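Local coordinates for methyltransferase (Streptococcus mutans, PDB 2B78), which is a putative methyltransferase that probably binds RNA and moves a methyl group from S-adenosyl-L-methionine, although its exact substrate is undefined, at residues D103-G108 / D365-V370; I181-F186 / L252-A257; L197-V202 / N376-F381. One frame throughout, in Å; residues are numbered along the deposited sequence.

Contact 1 (D103-G108 / D365-V370); sequences DGDSFG and DFAVNV
Gly104 and Ala367 meet in a partly buried, water-rich contact between two loops, one following strand 96-101 and the other lying between strands 355-360 and 379-384. At its centre the backbones come close, with the CA atoms of Gly104 and Val368 4.2 Å apart. Glycine suits this place because a side chain here would head straight into Ala367 O; having none, Gly104 CA makes a CA-H...O contact with Ala367 O at 3.2 Å, with 158° at the hydrogen. That carbonyl also accepts from Asn101 ND2 and from a water, 2.9 Å from Ala367 O, which donates as well to Asp103 OD1 at 2.8 Å. The two loops adjoin different sheets, the mixed five-stranded one that begins with strand 96-101 and the seven-stranded sheet of the methyltransferase fold, so the contact joins two parts of a multidomain chain. A chi1 of 55° brings the Asp103 carboxylate across to Asn369 and two waters, nearly perpendicular to the Asn369 amide, 89° between planes. Asp103 OD2 lies 3.6 Å from Asn369 CB; a second water donates to Asp103 OD2 at 2.8 Å and accepts from Asn369 ND2 at 3.1 Å. Asn369 also serves Gln371 N through OD1 and Gly17 O through ND2. On the other flank Asp105 OD2, held by Asn101 N and Arg85, rests 3.8 Å from the small methyl Ala367 CB.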
loop_
_atom_site.group_PDB
_atom_site.type_symbol
_atom_site.label_atom_id
_atom_site.label_comp_id
_atom_site.label_asym_id
_atom_site.label_seq_id
_atom_site.Cartn_x
_atom_site.Cartn_y
_atom_site.Cartn_z
ATOM N N ASP A 103 -4.892 -5.261 -10.843
ATOM C CA ASP A 103 -5.233 -4.816 -12.191
ATOM C C ASP A 103 -4.152 -3.986 -12.871
ATOM O O ASP A 103 -4.192 -3.780 -14.088
ATOM C CB ASP A 103 -6.599 -4.087 -12.202
ATOM C CG ASP A 103 -6.674 -2.920 -11.233
ATOM O OD1 ASP A 103 -5.921 -2.901 -10.232
ATOM O OD2 ASP A 103 -7.525 -2.026 -11.468
ATOM N N GLY A 104 -3.181 -3.515 -12.091
ATOM C CA GLY A 104 -2.097 -2.741 -12.664
ATOM C C GLY A 104 -1.293 -3.659 -13.569
ATOM O O GLY A 104 -0.600 -3.206 -14.480
ATOM N N ASP A 105 -1.380 -4.960 -13.315
ATOM C CA ASP A 105 -0.668 -5.936 -14.134
ATOM C C ASP A 105 -1.629 -6.908 -14.798
ATOM O O ASP A 105 -1.277 -8.051 -15.123
ATOM C CB ASP A 105 0.365 -6.679 -13.301
ATOM C CG ASP A 105 1.511 -5.786 -12.892
ATOM O OD1 ASP A 105 2.325 -5.423 -13.778
ATOM O OD2 ASP A 105 1.582 -5.431 -11.692
ATOM N N SER A 106 -2.855 -6.428 -14.983
ATOM C CA SER A 106 -3.931 -7.160 -15.650
ATOM C C SER A 106 -4.542 -8.391 -15.008
ATOM O O SER A 106 -5.073 -9.256 -15.699
ATOM C CB SER A 106 -3.528 -7.483 -17.095
ATOM O OG SER A 106 -3.513 -6.288 -17.872
ATOM N N PHE A 107 -4.468 -8.492 -13.691
ATOM C CA PHE A 107 -5.125 -9.602 -13.026
ATOM C C PHE A 107 -5.426 -9.207 -11.598
ATOM O O PHE A 107 -4.612 -9.414 -10.702
ATOM C CB PHE A 107 -4.284 -10.878 -13.041
ATOM C CG PHE A 107 -5.097 -12.115 -12.778
ATOM C CD1 PHE A 107 -5.914 -12.644 -13.775
ATOM C CD2 PHE A 107 -5.113 -12.702 -11.516
ATOM C CE1 PHE A 107 -6.739 -13.739 -13.517
ATOM C CE2 PHE A 107 -5.936 -13.796 -11.247
ATOM C CZ PHE A 107 -6.749 -14.313 -12.249
ATOM N N GLY A 108 -6.601 -8.626 -11.388
ATOM C CA GLY A 108 -6.975 -8.209 -10.048
ATOM C C GLY A 108 -7.109 -9.369 -9.082
ATOM O O GLY A 108 -7.320 -10.507 -9.498
ATOM N N ASP A 365 6.214 0.383 -9.322
ATOM C CA ASP A 365 6.113 -1.052 -9.068
ATOM C C ASP A 365 4.722 -1.413 -8.572
ATOM O O ASP A 365 4.250 -2.527 -8.785
ATOM C CB ASP A 365 7.203 -1.530 -8.095
ATOM C CG ASP A 365 7.228 -0.755 -6.797
ATOM O OD1 ASP A 365 7.042 0.476 -6.830
ATOM O OD2 ASP A 365 7.471 -1.386 -5.741
ATOM N N PHE A 366 4.063 -0.480 -7.897
ATOM C CA PHE A 366 2.692 -0.720 -7.456
ATOM C C PHE A 366 1.875 -0.208 -8.641
ATOM O O PHE A 366 1.180 0.809 -8.551
ATOM C CB PHE A 366 2.391 0.081 -6.185
ATOM C CG PHE A 366 2.890 -0.577 -4.922
ATOM C CD1 PHE A 366 2.000 -1.215 -4.062
ATOM C CD2 PHE A 366 4.245 -0.569 -4.600
ATOM C CE1 PHE A 366 2.452 -1.834 -2.899
ATOM C CE2 PHE A 366 4.712 -1.186 -3.438
ATOM C CZ PHE A 366 3.809 -1.821 -2.585
ATOM N N ALA A 367 2.003 -0.916 -9.764
ATOM C CA ALA A 367 1.344 -0.559 -11.017
ATOM C C ALA A 367 -0.130 -0.232 -10.894
ATOM O O ALA A 367 -0.910 -0.959 -10.275
ATOM C CB ALA A 367 1.543 -1.673 -12.060
ATOM N N VAL A 368 -0.514 0.884 -11.495
ATOM C CA VAL A 368 -1.905 1.285 -11.466
ATOM C C VAL A 368 -2.510 1.036 -12.840
ATOM O O VAL A 368 -1.803 0.999 -13.845
ATOM C CB VAL A 368 -2.047 2.782 -11.134
ATOM C CG1 VAL A 368 -1.537 3.059 -9.724
ATOM C CG2 VAL A 368 -1.271 3.607 -12.148
ATOM N N ASN A 369 -3.820 0.838 -12.875
ATOM C CA ASN A 369 -4.511 0.660 -14.137
ATOM C C ASN A 369 -4.757 2.111 -14.561
ATOM O O ASN A 369 -5.499 2.833 -13.893
ATOM C CB ASN A 369 -5.832 -0.084 -13.913
ATOM C CG ASN A 369 -6.643 -0.223 -15.178
ATOM O OD1 ASN A 369 -6.254 0.275 -16.238
ATOM N ND2 ASN A 369 -7.786 -0.896 -15.077
ATOM N N VAL A 370 -4.119 2.541 -15.650
ATOM C CA VAL A 370 -4.254 3.923 -16.113
ATOM C C VAL A 370 -5.675 4.305 -16.502
ATOM O O VAL A 370 -6.031 5.490 -16.498
ATOM C CB VAL A 370 -3.308 4.221 -17.307
ATOM C CG1 VAL A 370 -1.876 4.420 -16.801
ATOM C CG2 VAL A 370 -3.351 3.075 -18.302
HETATM O O HOH W 1 -9.885 -1.491 -12.915
HETATM O O HOH W 2 -3.756 -1.179 -9.978
HETATM O O HOH W 3 -0.210 -0.690 -15.641
#

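Contact 2 (I181-F186 / L252-A257)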
loop_
_atom_site.group_PDB
_atom_site.type_symbol
_atom_site.label_atom_id
_atom_site.label_comp_id
_atom_site.label_asym_id
_atom_site.label_seq_id
_atom_site.Cartn_x
_atom_site.Cartn_y
_atom_site.Cartn_z
ATOM N N ILE A 181 19.221 2.180 2.167
ATOM C CA ILE A 181 19.304 2.060 3.624
ATOM C C ILE A 181 18.566 0.789 4.047
ATOM O O ILE A 181 17.736 0.252 3.293
ATOM C CB ILE A 181 18.757 3.314 4.362
ATOM C CG1 ILE A 181 17.243 3.394 4.260
ATOM C CG2 ILE A 181 19.395 4.585 3.767
ATOM C CD1 ILE A 181 16.643 4.377 5.265
ATOM N N SER A 182 18.879 0.285 5.238
ATOM C CA SER A 182 18.283 -0.965 5.717
ATOM C C SER A 182 17.000 -0.829 6.510
ATOM O O SER A 182 16.802 0.148 7.232
ATOM C CB SER A 182 19.303 -1.732 6.571
ATOM O OG SER A 182 20.470 -2.035 5.826
ATOM N N TYR A 183 16.141 -1.840 6.377
ATOM C CA TYR A 183 14.869 -1.908 7.081
ATOM C C TYR A 183 14.653 -3.359 7.513
ATOM O O TYR A 183 14.929 -4.287 6.751
ATOM C CB TYR A 183 13.715 -1.498 6.163
ATOM C CG TYR A 183 13.715 -0.039 5.778
ATOM C CD1 TYR A 183 13.226 0.929 6.650
ATOM C CD2 TYR A 183 14.214 0.371 4.548
ATOM C CE1 TYR A 183 13.233 2.287 6.306
ATOM C CE2 TYR A 183 14.228 1.721 4.193
ATOM C CZ TYR A 183 13.734 2.670 5.081
ATOM O OH TYR A 183 13.732 4.000 4.726
ATOM N N ASN A 184 14.155 -3.534 8.730
ATOM C CA ASN A 184 13.881 -4.847 9.303
ATOM C C ASN A 184 12.456 -5.284 8.947
ATOM O O ASN A 184 11.485 -4.574 9.222
ATOM C CB ASN A 184 14.067 -4.787 10.830
ATOM C CG ASN A 184 13.672 -6.081 11.530
ATOM O OD1 ASN A 184 12.517 -6.266 11.928
ATOM N ND2 ASN A 184 14.629 -6.986 11.683
ATOM N N VAL A 185 12.339 -6.453 8.321
ATOM C CA VAL A 185 11.039 -6.977 7.922
ATOM C C VAL A 185 10.827 -8.413 8.390
ATOM O O VAL A 185 11.763 -9.091 8.842
ATOM C CB VAL A 185 10.848 -6.921 6.376
ATOM C CG1 VAL A 185 11.009 -5.481 5.879
ATOM C CG2 VAL A 185 11.844 -7.836 5.683
ATOM N N PHE A 186 9.586 -8.868 8.267
ATOM C CA PHE A 186 9.198 -10.215 8.670
ATOM C C PHE A 186 8.090 -10.658 7.718
ATOM O O PHE A 186 7.194 -9.874 7.407
ATOM C CB PHE A 186 8.740 -10.210 10.143
ATOM C CG PHE A 186 7.883 -9.024 10.534
ATOM C CD1 PHE A 186 6.490 -9.087 10.452
ATOM C CD2 PHE A 186 8.470 -7.855 11.005
ATOM C CE1 PHE A 186 5.696 -7.997 10.839
ATOM C CE2 PHE A 186 7.690 -6.758 11.394
ATOM C CZ PHE A 186 6.302 -6.830 11.312
ATOM N N LEU A 252 13.072 -0.136 16.727
ATOM C CA LEU A 252 14.480 -0.161 17.113
ATOM C C LEU A 252 15.333 -0.930 16.100
ATOM O O LEU A 252 16.505 -0.586 15.846
ATOM C CB LEU A 252 14.623 -0.807 18.504
ATOM C CG LEU A 252 14.009 -0.063 19.693
ATOM C CD1 LEU A 252 14.048 -0.935 20.956
ATOM C CD2 LEU A 252 14.768 1.238 19.912
ATOM N N ALA A 253 14.736 -1.969 15.523
ATOM C CA ALA A 253 15.415 -2.816 14.553
ATOM C C ALA A 253 15.930 -2.059 13.336
ATOM O O ALA A 253 16.996 -2.381 12.824
ATOM C CB ALA A 253 14.500 -3.934 14.111
ATOM N N HIS A 254 15.174 -1.074 12.864
ATOM C CA HIS A 254 15.597 -0.284 11.702
ATOM C C HIS A 254 16.762 0.626 12.090
ATOM O O HIS A 254 17.761 0.731 11.369
ATOM C CB HIS A 254 14.449 0.601 11.204
ATOM C CG HIS A 254 13.253 -0.157 10.723
ATOM N ND1 HIS A 254 11.964 0.305 10.893
ATOM C CD2 HIS A 254 13.147 -1.319 10.041
ATOM C CE1 HIS A 254 11.117 -0.541 10.335
ATOM N NE2 HIS A 254 11.812 -1.537 9.810
ATOM N N PHE A 255 16.623 1.292 13.231
ATOM C CA PHE A 255 17.651 2.203 13.704
ATOM C C PHE A 255 18.960 1.468 13.940
ATOM O O PHE A 255 20.027 1.980 13.609
ATOM C CB PHE A 255 17.187 2.907 14.987
ATOM C CG PHE A 255 16.260 4.072 14.735
ATOM C CD1 PHE A 255 16.767 5.320 14.378
ATOM C CD2 PHE A 255 14.882 3.911 14.828
ATOM C CE1 PHE A 255 15.907 6.398 14.117
ATOM C CE2 PHE A 255 14.011 4.979 14.569
ATOM C CZ PHE A 255 14.527 6.224 14.213
ATOM N N GLU A 256 18.864 0.262 14.494
ATOM C CA GLU A 256 20.034 -0.564 14.767
ATOM C C GLU A 256 20.721 -0.995 13.464
ATOM O O GLU A 256 21.951 -0.971 13.358
ATOM C CB GLU A 256 19.606 -1.800 15.567
ATOM C CG GLU A 256 20.704 -2.841 15.806
ATOM C CD GLU A 256 21.895 -2.281 16.576
ATOM O OE1 GLU A 256 21.683 -1.653 17.635
ATOM O OE2 GLU A 256 23.045 -2.478 16.126
ATOM N N ALA A 257 19.917 -1.379 12.478
ATOM C CA ALA A 257 20.431 -1.838 11.184
ATOM C C ALA A 257 21.224 -0.754 10.488
ATOM O O ALA A 257 22.115 -1.045 9.689
ATOM C CB ALA A 257 19.282 -2.276 10.292
#
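His254 NE2, as modelled, donates to Asn184 O at 3.1 Å, tying helix 247-257 to strand 181-185 of a two-stranded antiparallel hairpin in the methyltransferase domain. The bond is bent, 142° at the hydrogen, and the acceptor lies about 19° out of the imidazole plane. The other ring nitrogen, ND1, makes a weak hydrogen bond to Thr223 O. Histidine fits here because its ring is flat, turning an edge to the strand backbone and a face to Tyr183. Over that face comes the edge of Tyr183, a T-shaped stack with ring centroids 5.5 Å apart and CD1 above the middle of the imidazole. The rest of the tyrosine ring runs on to helices 225-232 and 200-210. The helix and strand segments run nearly antiparallel, at 148°, and their axes approach to 6.7 Å, a spacing that small residues permit. Ala253 and Ala257, one helical turn apart, both point at the strand. Ala253 CB packs on Asn184 CB at 3.4 Å, while Asn184, with CG anti to its backbone N, lays its amide group beside the same methyl. One turn further along, Ala257 CB touches Ser182 CB at 3.8 Å.

Contact 3 (L197-V202 / N376-F381)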
loop_
_atom_site.group_PDB
_atom_site.type_symbol
_atom_site.label_atom_id
_atom_site.label_comp_id
_atom_site.label_asym_id
_atom_site.label_seq_id
_atom_site.Cartn_x
_atom_site.Cartn_y
_atom_site.Cartn_z
ATOM N N LEU A 197 5.931 -0.925 1.387
ATOM C CA LEU A 197 6.782 -0.608 0.255
ATOM C C LEU A 197 6.271 0.511 -0.630
ATOM O O LEU A 197 7.068 1.203 -1.266
ATOM C CB LEU A 197 7.020 -1.872 -0.591
ATOM C CG LEU A 197 7.712 -3.051 0.121
ATOM C CD1 LEU A 197 7.845 -4.219 -0.846
ATOM C CD2 LEU A 197 9.086 -2.635 0.620
ATOM N N ASP A 198 4.956 0.701 -0.685
ATOM C CA ASP A 198 4.419 1.758 -1.535
ATOM C C ASP A 198 4.835 3.170 -1.125
ATOM O O ASP A 198 4.719 4.101 -1.913
ATOM C CB ASP A 198 2.884 1.664 -1.640
ATOM C CG ASP A 198 2.196 1.582 -0.287
ATOM O OD1 ASP A 198 2.572 2.329 0.633
ATOM O OD2 ASP A 198 1.255 0.764 -0.156
ATOM N N GLN A 199 5.339 3.343 0.091
ATOM C CA GLN A 199 5.768 4.677 0.530
ATOM C C GLN A 199 7.263 4.937 0.320
ATOM O O GLN A 199 7.837 5.885 0.888
ATOM C CB GLN A 199 5.404 4.868 2.003
ATOM C CG GLN A 199 3.929 4.620 2.252
ATOM C CD GLN A 199 3.528 4.765 3.699
ATOM O OE1 GLN A 199 4.061 4.080 4.578
ATOM N NE2 GLN A 199 2.567 5.656 3.961
ATOM N N ARG A 200 7.881 4.110 -0.517
ATOM C CA ARG A 200 9.315 4.211 -0.796
ATOM C C ARG A 200 9.797 5.576 -1.255
ATOM O O ARG A 200 10.862 6.030 -0.853
ATOM C CB ARG A 200 9.722 3.188 -1.856
ATOM C CG ARG A 200 11.183 3.312 -2.295
ATOM C CD ARG A 200 11.581 2.180 -3.234
ATOM N NE ARG A 200 10.874 2.269 -4.503
ATOM C CZ ARG A 200 9.819 1.536 -4.853
ATOM N NH1 ARG A 200 9.318 0.628 -4.033
ATOM N NH2 ARG A 200 9.262 1.730 -6.037
ATOM N N GLN A 201 9.030 6.228 -2.116
ATOM C CA GLN A 201 9.468 7.518 -2.624
ATOM C C GLN A 201 9.300 8.627 -1.590
ATOM O O GLN A 201 9.978 9.644 -1.657
ATOM C CB GLN A 201 8.742 7.824 -3.942
ATOM C CG GLN A 201 8.919 6.667 -4.945
ATOM C CD GLN A 201 8.374 6.957 -6.326
ATOM O OE1 GLN A 201 7.594 7.889 -6.523
ATOM N NE2 GLN A 201 8.770 6.138 -7.293
ATOM N N VAL A 202 8.418 8.423 -0.615
ATOM C CA VAL A 202 8.229 9.422 0.434
ATOM C C VAL A 202 9.432 9.301 1.366
ATOM O O VAL A 202 9.990 10.310 1.816
ATOM C CB VAL A 202 6.933 9.182 1.244
ATOM C CG1 VAL A 202 6.759 10.295 2.264
ATOM C CG2 VAL A 202 5.723 9.138 0.315
ATOM N N ASN A 376 -5.225 3.907 -7.796
ATOM C CA ASN A 376 -4.089 4.582 -7.182
ATOM C C ASN A 376 -4.501 5.032 -5.779
ATOM O O ASN A 376 -4.793 6.212 -5.545
ATOM C CB ASN A 376 -3.675 5.789 -8.035
ATOM C CG ASN A 376 -2.246 6.183 -7.795
ATOM O OD1 ASN A 376 -1.679 5.815 -6.771
ATOM N ND2 ASN A 376 -1.646 6.937 -8.725
ATOM N N TYR A 377 -4.482 4.089 -4.840
ATOM C CA TYR A 377 -4.923 4.335 -3.474
ATOM C C TYR A 377 -4.061 5.185 -2.545
ATOM O O TYR A 377 -4.580 5.798 -1.612
ATOM C CB TYR A 377 -5.222 2.996 -2.796
ATOM C CG TYR A 377 -4.028 2.071 -2.664
ATOM C CD1 TYR A 377 -3.109 2.238 -1.634
ATOM C CD2 TYR A 377 -3.831 1.012 -3.560
ATOM C CE1 TYR A 377 -2.030 1.383 -1.488
ATOM C CE2 TYR A 377 -2.741 0.145 -3.419
ATOM C CZ TYR A 377 -1.851 0.339 -2.379
ATOM O OH TYR A 377 -0.780 -0.514 -2.209
ATOM N N LEU A 378 -2.756 5.225 -2.781
ATOM C CA LEU A 378 -1.891 6.014 -1.919
ATOM C C LEU A 378 -2.001 7.488 -2.280
ATOM O O LEU A 378 -1.983 7.855 -3.453
ATOM C CB LEU A 378 -0.439 5.547 -2.054
ATOM C CG LEU A 378 0.647 6.252 -1.238
ATOM C CD1 LEU A 378 0.382 6.074 0.255
ATOM C CD2 LEU A 378 1.997 5.663 -1.588
ATOM N N LYS A 379 -2.140 8.327 -1.260
ATOM C CA LYS A 379 -2.228 9.769 -1.457
ATOM C C LYS A 379 -1.406 10.411 -0.356
ATOM O O LYS A 379 -1.688 10.219 0.826
ATOM C CB LYS A 379 -3.682 10.233 -1.362
ATOM C CG LYS A 379 -4.555 9.754 -2.507
ATOM C CD LYS A 379 -6.021 9.933 -2.206
ATOM C CE LYS A 379 -6.559 8.750 -1.421
ATOM N NZ LYS A 379 -6.559 7.522 -2.263
ATOM N N VAL A 380 -0.368 11.150 -0.735
ATOM C CA VAL A 380 0.470 11.806 0.259
ATOM C C VAL A 380 0.640 13.259 -0.127
ATOM O O VAL A 380 1.186 13.573 -1.192
ATOM C CB VAL A 380 1.860 11.134 0.369
ATOM C CG1 VAL A 380 2.646 11.745 1.523
ATOM C CG2 VAL A 380 1.690 9.630 0.585
ATOM N N PHE A 381 0.151 14.142 0.740
ATOM C CA PHE A 381 0.233 15.578 0.517
ATOM C C PHE A 381 1.278 16.211 1.414
ATOM O O PHE A 381 1.289 15.977 2.623
ATOM C CB PHE A 381 -1.115 16.237 0.815
ATOM C CG PHE A 381 -2.087 16.190 -0.326
ATOM C CD1 PHE A 381 -1.818 16.868 -1.510
ATOM C CD2 PHE A 381 -3.289 15.501 -0.201
ATOM C CE1 PHE A 381 -2.740 16.866 -2.560
ATOM C CE2 PHE A 381 -4.222 15.490 -1.242
ATOM C CZ PHE A 381 -3.943 16.179 -2.428
#
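The Rossmann-like sheet of class I methyltransferases, in which an antiparallel strand is inserted near one edge (order 3-2-1-4-5-7-6), supplies strand 379-384; here Leu378 and Val380 pack against Asp198 and Val202 where helix 200-210 begins. With chi1 at 51°, the carboxylate of Asp198 swings toward Tyr377. OD2 of Asp198 arrives at the edge of the tyrosine ring, in its plane, 3.2 Å from Tyr377 OH and 3.6 Å from Tyr377 CE1. The hydroxyl may instead donate elsewhere, so a bond to OD2 remains uncertain. Carboxylate and ring planes stand 77° apart. Leu378 lies against the turn: its CG, anti to the backbone N, carries CD2 to 3.2 Å from Asp198 O, while CD1 lies near the amide of Gln199. Gln199 occupies the N-cap position, and its NE2 bonds to Asp292 OD2, so its polar end is satisfied away from the leucine. Valine suits the strand, where beta-branching is favoured; in the helix Val202 serves as a compact apolar side chain for a buried interface. Val202 and Val380 meet tip to tip, CG2 of Val202 standing 4.1 Å from CG2 of Val380.

How the contacts relate
Contact 3 is the most deeply placed, its centre about 7 Å from that of the chain, and it relies on methyls packed on methyl and backbone, beside one uncertain polar pair. Contacts 1 and 2 are partly buried, lie on opposite sides of the chain's centre and have centres about 29 Å apart; bridging waters dominate the first, an imidazole and small alanines the second. Contacts 1 and 3 touch directly: Asp365 forms a salt bridge with Arg200, and the Phe366 ring packs against Leu197, Asp198 and Tyr377. Contacts 2 and 3 do not touch, yet strand 181-185 leads on to helix 200-210, on which the Tyr183 side chain rests.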